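Local structure of lovastatin nonaketide synthase, polyketide synthase component (Aspergillus terreus, 7CPX) at residues L1286-E1291 with R1601-D1606; P1290-T1295 with Y1425-V1430; I1515-V1520 with M1544-I1549. The protein builds the dihydromonacolin L nonaketide of lovastatin biosynthesis from malonyl-CoA, S-adenosyl-L-methionine and NADPH, as a homodimeric megasynthase working with lovC. The protein carries 2 engineered substitutions. All blocks are in the same frame, centred on the assembly; numbering follows the deposited sequence.

How the interactions relate
All three contacts gather round one mixed sheet, the one that carries the methyltransferase fold. Interactions 1 and 2 share Pro-1290 and Glu-1291, and their centres lie about 7 Å apart. Asp-1288 and Trp-1293 tie them by a hydrogen bond, and so do Asn-1289 and Tyr-1425. Interaction 3 lies deeper in the same sheet whose edge is formed by interaction 1, with centres about 17 Å apart and no direct touch. Helix 1420-1436 spans the gap. It meets the loop in interaction 2, and its Ala-1426 and Leu-1429 pack on Leu-1547 and Val-1545 of interaction 3, about 15 Å away between centres. All three lie away from the predicted catalytic residues and from the NADP pocket.

Interaction 1: L1286-E1291 with R1601-D1606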
loop_
_atom_site.group_PDB
_atom_site.type_symbol
_atom_site.label_atom_id
_atom_site.label_comp_id
_atom_site.label_asym_id
_atom_site.label_seq_id
_atom_site.Cartn_x
_atom_site.Cartn_y
_atom_site.Cartn_z
ATOM N N LEU A 1286 -5.932 22.736 77.237
ATOM C CA LEU A 1286 -4.505 23.053 77.309
ATOM C C LEU A 1286 -3.771 22.128 76.342
ATOM O O LEU A 1286 -3.607 20.937 76.620
ATOM C CB LEU A 1286 -3.976 22.899 78.730
ATOM C CG LEU A 1286 -2.542 23.389 78.949
ATOM C CD1 LEU A 1286 -2.470 24.907 78.853
ATOM C CD2 LEU A 1286 -2.006 22.903 80.286
ATOM N N LEU A 1287 -3.333 22.679 75.212
ATOM C CA LEU A 1287 -2.536 21.915 74.258
ATOM C C LEU A 1287 -1.162 21.664 74.864
ATOM O O LEU A 1287 -0.315 22.562 74.894
ATOM C CB LEU A 1287 -2.420 22.664 72.933
ATOM C CG LEU A 1287 -3.698 22.937 72.128
ATOM C CD1 LEU A 1287 -4.568 21.693 72.031
ATOM C CD2 LEU A 1287 -4.491 24.102 72.703
ATOM N N ASP A 1288 -0.936 20.446 75.349
ATOM C CA ASP A 1288 0.252 20.113 76.126
ATOM C C ASP A 1288 0.894 18.830 75.615
ATOM O O ASP A 1288 1.258 17.941 76.391
ATOM C CB ASP A 1288 -0.096 19.987 77.607
ATOM C CG ASP A 1288 1.131 19.970 78.497
ATOM O OD1 ASP A 1288 2.246 20.184 77.980
ATOM O OD2 ASP A 1288 0.978 19.745 79.716
ATOM N N ASN A 1289 1.040 18.714 74.302
ATOM C CA ASN A 1289 1.705 17.552 73.732
ATOM C C ASN A 1289 3.188 17.579 74.099
ATOM O O ASN A 1289 3.869 18.579 73.827
ATOM C CB ASN A 1289 1.542 17.537 72.212
ATOM C CG ASN A 1289 2.095 16.275 71.576
ATOM O OD1 ASN A 1289 2.975 15.616 72.130
ATOM N ND2 ASN A 1289 1.581 15.934 70.401
ATOM N N PRO A 1290 3.725 16.520 74.712
ATOM C CA PRO A 1290 5.164 16.519 75.020
ATOM C C PRO A 1290 6.045 16.677 73.794
ATOM O O PRO A 1290 7.110 17.300 73.884
ATOM C CB PRO A 1290 5.377 15.160 75.699
ATOM C CG PRO A 1290 4.044 14.793 76.241
ATOM C CD PRO A 1290 3.048 15.332 75.262
ATOM N N GLU A 1291 5.635 16.129 72.649
ATOM C CA GLU A 1291 6.432 16.262 71.437
ATOM C C GLU A 1291 6.621 17.716 71.033
ATOM O O GLU A 1291 7.584 18.031 70.325
ATOM C CB GLU A 1291 5.773 15.489 70.292
ATOM C CG GLU A 1291 6.481 15.625 68.953
ATOM C CD GLU A 1291 5.841 14.778 67.872
ATOM O OE1 GLU A 1291 4.861 14.066 68.174
ATOM O OE2 GLU A 1291 6.318 14.826 66.718
ATOM N N ARG A 1601 -5.903 26.834 75.640
ATOM C CA ARG A 1601 -4.615 27.507 75.634
ATOM C C ARG A 1601 -3.531 26.497 75.290
ATOM O O ARG A 1601 -3.767 25.288 75.245
ATOM C CB ARG A 1601 -4.309 28.162 76.986
ATOM C CG ARG A 1601 -5.382 29.115 77.479
ATOM C CD ARG A 1601 -4.960 29.821 78.761
ATOM N NE ARG A 1601 -4.628 28.882 79.827
ATOM C CZ ARG A 1601 -3.413 28.402 80.064
ATOM N NH1 ARG A 1601 -2.373 28.749 79.323
ATOM N NH2 ARG A 1601 -3.237 27.550 81.070
ATOM N N THR A 1602 -2.333 27.010 75.041
ATOM C CA THR A 1602 -1.162 26.172 74.840
ATOM C C THR A 1602 -0.307 26.166 76.098
ATOM O O THR A 1602 -0.190 27.176 76.799
ATOM C CB THR A 1602 -0.335 26.664 73.653
ATOM O OG1 THR A 1602 0.008 28.043 73.843
ATOM C CG2 THR A 1602 -1.116 26.511 72.364
ATOM N N THR A 1603 0.290 25.011 76.385
ATOM C CA THR A 1603 1.145 24.890 77.557
ATOM C C THR A 1603 2.259 25.927 77.492
ATOM O O THR A 1603 3.074 25.921 76.565
ATOM C CB THR A 1603 1.723 23.477 77.648
ATOM O OG1 THR A 1603 2.518 23.360 78.835
ATOM C CG2 THR A 1603 2.586 23.153 76.431
ATOM N N ASP A 1604 2.277 26.827 78.469
ATOM C CA ASP A 1604 3.258 27.902 78.553
ATOM C C ASP A 1604 3.868 27.944 79.944
ATOM O O ASP A 1604 4.081 29.013 80.523
ATOM C CB ASP A 1604 2.622 29.245 78.201
ATOM C CG ASP A 1604 1.403 29.553 79.049
ATOM O OD1 ASP A 1604 1.034 28.708 79.891
ATOM O OD2 ASP A 1604 0.814 30.640 78.873
ATOM N N ARG A 1605 4.157 26.767 80.501
ATOM C CA ARG A 1605 4.603 26.698 81.887
ATOM C C ARG A 1605 5.964 27.353 82.087
ATOM O O ARG A 1605 6.184 28.008 83.111
ATOM C CB ARG A 1605 4.634 25.241 82.361
ATOM C CG ARG A 1605 5.790 24.392 81.837
ATOM C CD ARG A 1605 5.710 24.150 80.338
ATOM N NE ARG A 1605 6.666 23.139 79.905
ATOM C CZ ARG A 1605 6.460 21.832 79.980
ATOM N NH1 ARG A 1605 5.333 21.335 80.464
ATOM N NH2 ARG A 1605 7.410 21.000 79.562
ATOM N N ASP A 1606 6.885 27.200 81.133
ATOM C CA ASP A 1606 8.263 27.633 81.333
ATOM C C ASP A 1606 8.660 28.799 80.436
ATOM O O ASP A 1606 9.007 29.869 80.943
ATOM C CB ASP A 1606 9.205 26.445 81.097
ATOM C CG ASP A 1606 10.661 26.789 81.356
ATOM O OD1 ASP A 1606 10.932 27.885 81.891
ATOM O OD2 ASP A 1606 11.536 25.964 81.019
#
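Leu-1287 and Thr-1603 join the two segments through their backbones. The amide N of Thr-1603 donates to O of Leu-1287, 2.9 Å away, with 170° at the hydrogen. Leu-1287 N also donates to O of Arg-1601, but the position of that oxygen is less certain. The pairing is parallel, Leu-1286 beside Arg-1601 and Leu-1287 beside Thr-1602.

The side chains of Leu-1286 and Arg-1601 share one face of the sheet. CD1 of Leu-1286 sits over a face of the Arg-1601 guanidinium, 3.5 Å from NH2. The arginine chain bends at chi3 (-57°), which turns its head back over the leucine. On the other face, CB of Leu-1287 meets CG2 of Thr-1602 at 4.1 Å. Beyond the strands, Asp-1288 lies across Thr-1603. With CG anti to the backbone N (chi1 -166°), its carboxylate swings over to Thr-1603, and OD1 takes a weak hydrogen bond from OG1 at 3.3 Å. Arg-1605 NH1 lies 4.1 Å from Asp-1288 OD1, with the oxygen well out of the guanidinium plane, so only charge attraction is likely.

Further partners lie around these groups. The stronger partner of Asp-1288 OD1 is the indole NE1 of Trp-1293, and Arg-1605 makes a cation-pi contact with the same indole. Arg-1601 NH1 makes a long salt bridge, with a weak hydrogen bond, to Asp-1604 OD1 at 3.5 Å. The Arg-1601 guanidinium also meets Phe-1583 in a cation-pi contact. After the strand, Asn-1289 OD1 accepts from Glu-1291 N at 2.8 Å, an Asx turn that leads into the 3-10 segment.

Strand 1286-1287 is the outermost strand of the methyltransferase sheet on this side. It lies against strand 1600-1602, whose other neighbour is the antiparallel strand 1614-1618. Helix 1420-1436 packs on the face of Leu-1287 and Thr-1602 through Tyr-1425.

Interaction 2: P1290-T1295 with Y1425-V1430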
loop_
_atom_site.group_PDB
_atom_site.type_symbol
_atom_site.label_atom_id
_atom_site.label_comp_id
_atom_site.label_asym_id
_atom_site.label_seq_id
_atom_site.Cartn_x
_atom_site.Cartn_y
_atom_site.Cartn_z
ATOM N N PRO A 1290 3.725 16.520 74.712
ATOM C CA PRO A 1290 5.164 16.519 75.020
ATOM C C PRO A 1290 6.045 16.677 73.794
ATOM O O PRO A 1290 7.110 17.300 73.884
ATOM C CB PRO A 1290 5.377 15.160 75.699
ATOM C CG PRO A 1290 4.044 14.793 76.241
ATOM C CD PRO A 1290 3.048 15.332 75.262
ATOM N N GLU A 1291 5.635 16.129 72.649
ATOM C CA GLU A 1291 6.432 16.262 71.437
ATOM C C GLU A 1291 6.621 17.716 71.033
ATOM O O GLU A 1291 7.584 18.031 70.325
ATOM C CB GLU A 1291 5.773 15.489 70.292
ATOM C CG GLU A 1291 6.481 15.625 68.953
ATOM C CD GLU A 1291 5.841 14.778 67.872
ATOM O OE1 GLU A 1291 4.861 14.066 68.174
ATOM O OE2 GLU A 1291 6.318 14.826 66.718
ATOM N N TYR A 1292 5.728 18.605 71.466
ATOM C CA TYR A 1292 5.785 20.017 71.110
ATOM C C TYR A 1292 6.157 20.895 72.300
ATOM O O TYR A 1292 5.801 22.076 72.332
ATOM C CB TYR A 1292 4.447 20.454 70.517
ATOM C CG TYR A 1292 4.000 19.601 69.351
ATOM C CD1 TYR A 1292 4.904 19.186 68.382
ATOM C CD2 TYR A 1292 2.678 19.197 69.226
ATOM C CE1 TYR A 1292 4.503 18.403 67.318
ATOM C CE2 TYR A 1292 2.268 18.412 68.166
ATOM C CZ TYR A 1292 3.185 18.018 67.216
ATOM O OH TYR A 1292 2.782 17.237 66.156
ATOM N N TRP A 1293 6.849 20.337 73.288
ATOM C CA TRP A 1293 7.411 21.139 74.360
ATOM C C TRP A 1293 8.684 21.832 73.887
ATOM O O TRP A 1293 9.260 21.492 72.849
ATOM C CB TRP A 1293 7.720 20.272 75.583
ATOM C CG TRP A 1293 6.513 19.847 76.360
ATOM C CD1 TRP A 1293 5.235 20.296 76.203
ATOM C CD2 TRP A 1293 6.474 18.885 77.420
ATOM N NE1 TRP A 1293 4.402 19.675 77.101
ATOM C CE2 TRP A 1293 5.138 18.803 77.859
ATOM C CE3 TRP A 1293 7.438 18.085 78.039
ATOM C CZ2 TRP A 1293 4.742 17.952 78.888
ATOM C CZ3 TRP A 1293 7.043 17.242 79.060
ATOM C CH2 TRP A 1293 5.707 17.182 79.475
ATOM N N ALA A 1294 9.121 22.817 74.664
ATOM C CA ALA A 1294 10.387 23.490 74.395
ATOM C C ALA A 1294 11.515 22.524 74.729
ATOM O O ALA A 1294 11.891 22.365 75.893
ATOM C CB ALA A 1294 10.496 24.775 75.210
ATOM N N THR A 1295 12.056 21.870 73.704
ATOM C CA THR A 1295 13.078 20.858 73.921
ATOM C C THR A 1295 14.292 21.463 74.619
ATOM O O THR A 1295 14.446 22.684 74.718
ATOM C CB THR A 1295 13.494 20.220 72.594
ATOM O OG1 THR A 1295 14.466 19.194 72.839
ATOM C CG2 THR A 1295 14.087 21.257 71.651
ATOM N N TYR A 1425 0.863 23.123 68.038
ATOM C CA TYR A 1425 -0.330 23.174 68.875
ATOM C C TYR A 1425 -1.505 23.775 68.120
ATOM O O TYR A 1425 -2.650 23.360 68.323
ATOM C CB TYR A 1425 -0.052 23.982 70.143
ATOM C CG TYR A 1425 0.829 23.284 71.156
ATOM C CD1 TYR A 1425 0.733 21.917 71.366
ATOM C CD2 TYR A 1425 1.754 23.996 71.905
ATOM C CE1 TYR A 1425 1.529 21.280 72.289
ATOM C CE2 TYR A 1425 2.559 23.365 72.831
ATOM C CZ TYR A 1425 2.441 22.006 73.019
ATOM O OH TYR A 1425 3.238 21.364 73.940
ATOM N N ALA A 1426 -1.246 24.758 67.259
ATOM C CA ALA A 1426 -2.309 25.312 66.431
ATOM C C ALA A 1426 -2.878 24.252 65.500
ATOM O O ALA A 1426 -4.097 24.166 65.319
ATOM C CB ALA A 1426 -1.788 26.503 65.629
ATOM N N ARG A 1427 -2.009 23.442 64.894
ATOM C CA ARG A 1427 -2.501 22.354 64.055
ATOM C C ARG A 1427 -3.339 21.381 64.871
ATOM O O ARG A 1427 -4.389 20.925 64.414
ATOM C CB ARG A 1427 -1.349 21.606 63.384
ATOM C CG ARG A 1427 -1.841 20.536 62.408
ATOM C CD ARG A 1427 -0.794 19.483 62.087
ATOM N NE ARG A 1427 0.492 20.048 61.700
ATOM C CZ ARG A 1427 1.570 20.080 62.473
ATOM N NH1 ARG A 1427 1.555 19.601 63.707
ATOM N NH2 ARG A 1427 2.696 20.599 61.993
ATOM N N GLU A 1428 -2.881 21.039 66.076
ATOM C CA GLU A 1428 -3.639 20.118 66.916
ATOM C C GLU A 1428 -5.016 20.686 67.242
ATOM O O GLU A 1428 -6.033 19.985 67.158
ATOM C CB GLU A 1428 -2.864 19.824 68.201
ATOM C CG GLU A 1428 -1.556 19.081 67.987
ATOM C CD GLU A 1428 -1.764 17.641 67.566
ATOM O OE1 GLU A 1428 -2.931 17.209 67.468
ATOM O OE2 GLU A 1428 -0.757 16.938 67.333
ATOM N N LEU A 1429 -5.063 21.965 67.613
ATOM C CA LEU A 1429 -6.325 22.602 67.967
ATOM C C LEU A 1429 -7.265 22.654 66.770
ATOM O O LEU A 1429 -8.460 22.358 66.888
ATOM C CB LEU A 1429 -6.057 24.008 68.502
ATOM C CG LEU A 1429 -7.270 24.873 68.841
ATOM C CD1 LEU A 1429 -8.059 24.262 69.984
ATOM C CD2 LEU A 1429 -6.822 26.284 69.184
ATOM N N VAL A 1430 -6.739 23.035 65.605
ATOM C CA VAL A 1430 -7.569 23.109 64.408
ATOM C C VAL A 1430 -8.071 21.724 64.030
ATOM O O VAL A 1430 -9.218 21.560 63.604
ATOM C CB VAL A 1430 -6.789 23.762 63.252
ATOM C CG1 VAL A 1430 -7.571 23.644 61.957
ATOM C CG2 VAL A 1430 -6.508 25.216 63.568
#
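Tyr-1292 and Tyr-1425 form the tight part of this contact. CB of Tyr-1292 lies over the face of the Tyr-1425 ring, 3.9 Å from its centroid and 29° off the ring normal, a CH-pi contact. The Tyr-1292 ring then turns its edge to that same ring. The planes stand at 84° and the centroids are 5.8 Å apart, which makes an offset edge-to-face pair. CD2 is the leading ring atom, 3.9 Å from CE1 of Tyr-1425. The phenol oxygen of Tyr-1425 reaches past the pair to the edge of the Trp-1293 indole, and its hydrogen bond goes to O of Asn-1289. Trp-1293 has the CA of Pro-1290 over the centre of one face.

Across the contact, the outer end of Tyr-1292 meets looser, partly exposed polar groups. Glu-1428 bends at chi2 (-71°) and brings OE2 to the ring edge, 3.5 Å from CE2 of Tyr-1292. NH1 of Arg-1427 comes obliquely to within 3.6 Å of Tyr-1292 OH, but its hydrogen bond is to His-1424 ND1. Outside the two segments, the His-1424 ring stacks with Tyr-1292.

The contact docks the loop between strand 1286-1287 and helix 1298-1309 onto helix 1420-1436. Other residues of that helix, Ala-1426 and Leu-1429, pack on strands 1542-1547 and 1614-1618.

Interaction 3: I1515-V1520 with M1544-I1549; sequences IIASNV and MVILEI
Ile-1515 to Ser-1518 and Met-1544 to Leu-1547 pair as parallel strands, their short axes 4.7 Å apart and 8° from parallel. The backbone bonds come first. Val-1545 N donates to Ile-1515 O, Ala-1517 N to Val-1545 O, and Leu-1547 N to Ala-1517 O, each 2.9 Å long. A fourth, from Asn-1519 N to Leu-1547 O, is less certain because that oxygen is crowded in the model.

Apolar contacts are made on both faces. On one, Met-1544 bends at chi2 (-64°) and lays its CE against CG2 of Ile-1515, at 3.5 Å. The same methyl lies 3.9 Å from CB of Ala-1517. On the other, Ile-1516 and Val-1545 run side by side, with CG1 of the isoleucine 4.2 Å from CB of the valine. Helix 1420-1436 covers Val-1545 and Leu-1547 there.

The two strands and helix 1527-1537 between them form a beta-alpha-beta crossover in the Rossmann-like sheet of a class I methyltransferase. The strands end near a glycine-rich GxGxxG turn after strand 1440-1445, which Val-1520 touches. In relatives such a turn binds S-adenosyl-L-methionine, and probably does here.

Past the strand ends, the amide of Asn-1519 packs against Leu-1547, its ND2 3.4 Å from CB. The polar contacts centre on Glu-1548, which is buried and curls toward Asn-1519 and Val-1520. Its OE2 accepts from the backbone N of His-1522, while OE1 uses its anti lone pair for N of Ile-1549, at 3.2 Å.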
loop_
_atom_site.group_PDB
_atom_site.type_symbol
_atom_site.label_atom_id
_atom_site.label_comp_id
_atom_site.label_asym_id
_atom_site.label_seq_id
_atom_site.Cartn_x
_atom_site.Cartn_y
_atom_site.Cartn_z
ATOM N N ILE A 1515 -12.398 30.849 62.375
ATOM C CA ILE A 1515 -11.409 31.823 61.934
ATOM C C ILE A 1515 -10.096 31.530 62.643
ATOM O O ILE A 1515 -10.088 31.101 63.802
ATOM C CB ILE A 1515 -11.868 33.271 62.203
ATOM C CG1 ILE A 1515 -12.994 33.652 61.240
ATOM C CG2 ILE A 1515 -10.693 34.233 62.067
ATOM C CD1 ILE A 1515 -13.603 35.015 61.501
ATOM N N ILE A 1516 -8.991 31.751 61.938
ATOM C CA ILE A 1516 -7.646 31.485 62.441
ATOM C C ILE A 1516 -6.820 32.745 62.235
ATOM O O ILE A 1516 -6.440 33.062 61.103
ATOM C CB ILE A 1516 -6.989 30.291 61.738
ATOM C CG1 ILE A 1516 -7.788 29.015 61.998
ATOM C CG2 ILE A 1516 -5.554 30.125 62.212
ATOM C CD1 ILE A 1516 -7.494 27.898 61.018
ATOM N N ALA A 1517 -6.528 33.455 63.321
ATOM C CA ALA A 1517 -5.686 34.647 63.267
ATOM C C ALA A 1517 -4.251 34.235 63.569
ATOM O O ALA A 1517 -3.906 33.965 64.725
ATOM C CB ALA A 1517 -6.175 35.701 64.254
ATOM N N SER A 1518 -3.411 34.209 62.535
ATOM C CA SER A 1518 -2.045 33.695 62.641
ATOM C C SER A 1518 -1.092 34.860 62.889
ATOM O O SER A 1518 -0.596 35.490 61.956
ATOM C CB SER A 1518 -1.664 32.925 61.382
ATOM O OG SER A 1518 -0.320 32.483 61.445
ATOM N N ASN A 1519 -0.830 35.137 64.167
ATOM C CA ASN A 1519 0.157 36.134 64.579
ATOM C C ASN A 1519 0.001 37.426 63.781
ATOM O O ASN A 1519 0.973 38.024 63.313
ATOM C CB ASN A 1519 1.575 35.579 64.444
ATOM C CG ASN A 1519 1.807 34.363 65.317
ATOM O OD1 ASN A 1519 2.064 34.485 66.513
ATOM N ND2 ASN A 1519 1.717 33.180 64.720
ATOM N N VAL A 1520 -1.250 37.855 63.624
ATOM C CA VAL A 1520 -1.552 39.082 62.893
ATOM C C VAL A 1520 -2.367 40.073 63.706
ATOM O O VAL A 1520 -2.413 41.265 63.348
ATOM C CB VAL A 1520 -2.277 38.748 61.571
ATOM C CG1 VAL A 1520 -3.663 38.182 61.848
ATOM C CG2 VAL A 1520 -2.347 39.971 60.668
ATOM N N MET A 1544 -12.746 30.731 67.140
ATOM C CA MET A 1544 -11.635 31.623 66.843
ATOM C C MET A 1544 -10.367 31.013 67.428
ATOM O O MET A 1544 -10.303 30.744 68.634
ATOM C CB MET A 1544 -11.889 33.011 67.429
ATOM C CG MET A 1544 -11.647 34.159 66.464
ATOM S SD MET A 1544 -9.932 34.303 65.935
ATOM C CE MET A 1544 -9.983 35.883 65.094
ATOM N N VAL A 1545 -9.373 30.790 66.575
ATOM C CA VAL A 1545 -8.088 30.226 66.965
ATOM C C VAL A 1545 -7.042 31.300 66.726
ATOM O O VAL A 1545 -6.789 31.684 65.577
ATOM C CB VAL A 1545 -7.758 28.951 66.178
ATOM C CG1 VAL A 1545 -6.374 28.447 66.543
ATOM C CG2 VAL A 1545 -8.808 27.884 66.436
ATOM N N ILE A 1546 -6.421 31.777 67.798
ATOM C CA ILE A 1546 -5.511 32.914 67.742
ATOM C C ILE A 1546 -4.115 32.437 68.109
ATOM O O ILE A 1546 -3.902 31.921 69.213
ATOM C CB ILE A 1546 -5.962 34.044 68.680
ATOM C CG1 ILE A 1546 -7.360 34.534 68.300
ATOM C CG2 ILE A 1546 -4.966 35.193 68.648
ATOM C CD1 ILE A 1546 -8.482 33.752 68.949
ATOM N N LEU A 1547 -3.169 32.607 67.187
ATOM C CA LEU A 1547 -1.747 32.572 67.501
ATOM C C LEU A 1547 -1.272 34.014 67.590
ATOM O O LEU A 1547 -1.358 34.757 66.607
ATOM C CB LEU A 1547 -0.948 31.821 66.436
ATOM C CG LEU A 1547 -1.249 30.343 66.199
ATOM C CD1 LEU A 1547 -2.168 30.169 65.004
ATOM C CD2 LEU A 1547 0.053 29.579 66.004
ATOM N N GLU A 1548 -0.782 34.416 68.758
ATOM C CA GLU A 1548 -0.389 35.806 68.931
ATOM C C GLU A 1548 0.565 35.924 70.107
ATOM O O GLU A 1548 0.665 35.028 70.950
ATOM C CB GLU A 1548 -1.616 36.705 69.134
ATOM C CG GLU A 1548 -1.362 38.193 68.918
ATOM C CD GLU A 1548 -0.794 38.500 67.546
ATOM O OE1 GLU A 1548 0.412 38.256 67.327
ATOM O OE2 GLU A 1548 -1.554 38.984 66.683
ATOM N N ILE A 1549 1.268 37.056 70.145
ATOM C CA ILE A 1549 2.227 37.320 71.207
ATOM C C ILE A 1549 1.502 37.460 72.538
ATOM O O ILE A 1549 0.413 38.044 72.620
ATOM C CB ILE A 1549 3.045 38.583 70.885
ATOM C CG1 ILE A 1549 2.118 39.779 70.637
ATOM C CG2 ILE A 1549 3.934 38.337 69.677
ATOM C CD1 ILE A 1549 2.836 41.113 70.586
#